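Local coordinates for aminopeptidase-like protein (Chaetomium thermophilum, PDB 5JM6), which probably acts as a zinc-dependent aminopeptidase of the M18 family, and assembles as a dodecamer linked to the Cvt pathway of selective autophagy, at residues 126-130 with 506-510. Sequence-based numbering, arbitrary orientation.
Sequences GIAMI and FLDFW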
ATOM      1  N   GLY A 126     -40.469 -29.104  41.075  1.00 35.16           N
ATOM      2  CA  GLY A 126     -39.597 -28.597  40.036  1.00 29.09           C
ATOM      3  C   GLY A 126     -39.553 -29.440  38.782  1.00 27.90           C
ATOM      4  O   GLY A 126     -40.047 -30.566  38.746  1.00 30.79           O
ATOM      5  N   ILE A 127     -38.946 -28.875  37.747  1.00 32.15           N
ATOM      6  CA  ILE A 127     -38.791 -29.553  36.473  1.00 30.72           C
ATOM      7  C   ILE A 127     -37.314 -29.762  36.179  1.00 33.20           C
ATOM      8  O   ILE A 127     -36.509 -28.845  36.325  1.00 36.00           O
ATOM      9  CB  ILE A 127     -39.436 -28.748  35.332  1.00 31.08           C
ATOM     10  CG1 ILE A 127     -40.848 -28.318  35.731  1.00 25.63           C
ATOM     11  CG2 ILE A 127     -39.454 -29.558  34.045  1.00 30.51           C
ATOM     12  CD1 ILE A 127     -41.291 -27.035  35.094  1.00 22.81           C
ATOM     13  N   ALA A 128     -36.957 -30.975  35.780  1.00 32.50           N
ATOM     14  CA  ALA A 128     -35.616 -31.236  35.282  1.00 33.46           C
ATOM     15  C   ALA A 128     -35.695 -31.269  33.762  1.00 35.59           C
ATOM     16  O   ALA A 128     -36.257 -32.198  33.183  1.00 30.95           O
ATOM     17  CB  ALA A 128     -35.071 -32.543  35.836  1.00 24.54           C
ATOM     18  N   MET A 129     -35.141 -30.247  33.117  1.00 30.33           N
ATOM     19  CA  MET A 129     -35.354 -30.065  31.687  1.00 30.76           C
ATOM     20  C   MET A 129     -34.063 -29.935  30.882  1.00 35.11           C
ATOM     21  O   MET A 129     -33.076 -29.360  31.342  1.00 32.48           O
ATOM     22  CB  MET A 129     -36.247 -28.841  31.440  1.00 28.68           C
ATOM     23  CG  MET A 129     -35.868 -27.592  32.227  1.00 31.61           C
ATOM     24  SD  MET A 129     -36.978 -26.208  31.887  1.00 38.06           S
ATOM     25  CE  MET A 129     -37.590 -25.829  33.528  1.00 34.34           C
ATOM     26  N   ILE A 130     -34.095 -30.495  29.677  1.00 31.71           N
ATOM     27  CA  ILE A 130     -33.000 -30.388  28.722  1.00 29.77           C
ATOM     28  C   ILE A 130     -33.502 -29.738  27.439  1.00 31.08           C
ATOM     29  O   ILE A 130     -34.550 -30.115  26.915  1.00 29.45           O
ATOM     30  CB  ILE A 130     -32.395 -31.765  28.382  1.00 33.09           C
ATOM     31  CG1 ILE A 130     -32.030 -32.527  29.657  1.00 32.05           C
ATOM     32  CG2 ILE A 130     -31.185 -31.607  27.468  1.00 34.51           C
ATOM     33  CD1 ILE A 130     -31.651 -33.972  29.410  1.00 31.16           C
ATOM     34  N   PHE A 506     -28.790 -36.790  34.868  1.00 29.49           N
ATOM     35  CA  PHE A 506     -29.354 -35.514  35.291  1.00 31.04           C
ATOM     36  C   PHE A 506     -30.851 -35.624  35.582  1.00 33.59           C
ATOM     37  O   PHE A 506     -31.302 -35.254  36.665  1.00 28.24           O
ATOM     38  CB  PHE A 506     -29.089 -34.443  34.232  1.00 29.19           C
ATOM     39  CG  PHE A 506     -29.939 -33.216  34.381  1.00 30.00           C
ATOM     40  CD1 PHE A 506     -29.669 -32.280  35.366  1.00 29.64           C
ATOM     41  CD2 PHE A 506     -31.005 -32.993  33.525  1.00 27.97           C
ATOM     42  CE1 PHE A 506     -30.454 -31.151  35.498  1.00 31.70           C
ATOM     43  CE2 PHE A 506     -31.792 -31.866  33.651  1.00 27.02           C
ATOM     44  CZ  PHE A 506     -31.516 -30.942  34.639  1.00 30.70           C
ATOM     45  N   LEU A 507     -31.617 -36.137  34.623  1.00 29.00           N
ATOM     46  CA  LEU A 507     -33.058 -36.265  34.808  1.00 31.12           C
ATOM     47  C   LEU A 507     -33.383 -37.156  36.007  1.00 34.79           C
ATOM     48  O   LEU A 507     -34.310 -36.870  36.763  1.00 31.98           O
ATOM     49  CB  LEU A 507     -33.724 -36.811  33.540  1.00 31.31           C
ATOM     50  CG  LEU A 507     -33.596 -35.956  32.273  1.00 33.63           C
ATOM     51  CD1 LEU A 507     -34.068 -36.730  31.055  1.00 32.98           C
ATOM     52  CD2 LEU A 507     -34.359 -34.645  32.396  1.00 28.59           C
ATOM     53  N   ASP A 508     -32.606 -38.217  36.199  1.00 34.74           N
ATOM     54  CA  ASP A 508     -32.877 -39.143  37.295  1.00 32.10           C
ATOM     55  C   ASP A 508     -32.442 -38.598  38.658  1.00 34.50           C
ATOM     56  O   ASP A 508     -33.110 -38.840  39.661  1.00 39.56           O
ATOM     57  CB  ASP A 508     -32.198 -40.496  37.042  1.00 33.26           C
ATOM     58  CG  ASP A 508     -32.855 -41.284  35.920  1.00 36.96           C
ATOM     59  OD1 ASP A 508     -33.906 -40.844  35.409  1.00 34.95           O
ATOM     60  OD2 ASP A 508     -32.326 -42.357  35.561  1.00 37.92           O
ATOM     61  N   PHE A 509     -31.308 -37.905  38.707  1.00 33.21           N
ATOM     62  CA  PHE A 509     -30.768 -37.460  39.992  1.00 31.83           C
ATOM     63  C   PHE A 509     -30.994 -36.000  40.403  1.00 33.70           C
ATOM     64  O   PHE A 509     -30.630 -35.630  41.518  1.00 31.93           O
ATOM     65  CB  PHE A 509     -29.266 -37.736  40.032  1.00 37.65           C
ATOM     66  CG  PHE A 509     -28.923 -39.181  40.244  1.00 35.92           C
ATOM     67  CD1 PHE A 509     -29.194 -39.798  41.454  1.00 40.83           C
ATOM     68  CD2 PHE A 509     -28.320 -39.919  39.240  1.00 38.41           C
ATOM     69  CE1 PHE A 509     -28.877 -41.128  41.656  1.00 41.75           C
ATOM     70  CE2 PHE A 509     -27.998 -41.248  39.436  1.00 39.30           C
ATOM     71  CZ  PHE A 509     -28.277 -41.854  40.646  1.00 37.23           C
ATOM     72  N   TRP A 510     -31.587 -35.178  39.540  1.00 30.30           N
ATOM     73  CA  TRP A 510     -31.694 -33.751  39.851  1.00 28.34           C
ATOM     74  C   TRP A 510     -32.428 -33.492  41.165  1.00 32.45           C
ATOM     75  O   TRP A 510     -31.956 -32.722  42.001  1.00 35.75           O
ATOM     76  CB  TRP A 510     -32.394 -32.983  38.730  1.00 26.81           C
ATOM     77  CG  TRP A 510     -33.012 -31.708  39.225  1.00 31.75           C
ATOM     78  CD1 TRP A 510     -34.343 -31.423  39.305  1.00 37.84           C
ATOM     79  CD2 TRP A 510     -32.325 -30.560  39.746  1.00 35.86           C
ATOM     80  NE1 TRP A 510     -34.529 -30.164  39.825  1.00 37.40           N
ATOM     81  CE2 TRP A 510     -33.306 -29.615  40.105  1.00 34.93           C
ATOM     82  CE3 TRP A 510     -30.977 -30.239  39.935  1.00 37.32           C
ATOM     83  CZ2 TRP A 510     -32.982 -28.369  40.642  1.00 34.37           C
ATOM     84  CZ3 TRP A 510     -30.658 -29.001  40.469  1.00 36.00           C
ATOM     85  CH2 TRP A 510     -31.656 -28.083  40.815  1.00 36.41           C
TER
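The two flat groups, the F506 ring and the W510 indole, both meet strand 127-130 obliquely, and the A128 methyl touches both, its CB 4.0 Å from CE2 of F506. The same CE2 of F506 lies 3.6 Å from M129 O, and CD2 of F506 is 4.0 Å from CG1 of I130; the I130 and F506 side chains run alongside each other in opposing senses. On the indole, CD1 of W510 is the atom nearest the strand, 3.7 Å from A128 CB, while NE1 is hydrogen-bonded to R384 O. In F506, CG stands anti to the backbone N (chi1 164°), which sets the ring beside the peptide between A128 and M129. Helix 495-514 thus packs against the mixed sheet of the zinc exopeptidase fold, at a strand flanked by 330-336 and 386-394. The local axes are 8.2 Å apart at 161°, nearly antiparallel. Further along the strand, CD1 of I130 reaches CG of L507 at 4.0 Å, the L507 side chain lying roughly perpendicular to that of I130. Replacing F506 by an alanine would probably open a gap between I130 and I439 of helix 430-443 and leave A128 with less apolar cover. The same strand continues to H133, which with D306 and D391 binds a zinc ion, and the I130 side chain lies about 12 Å from a bound zinc ion.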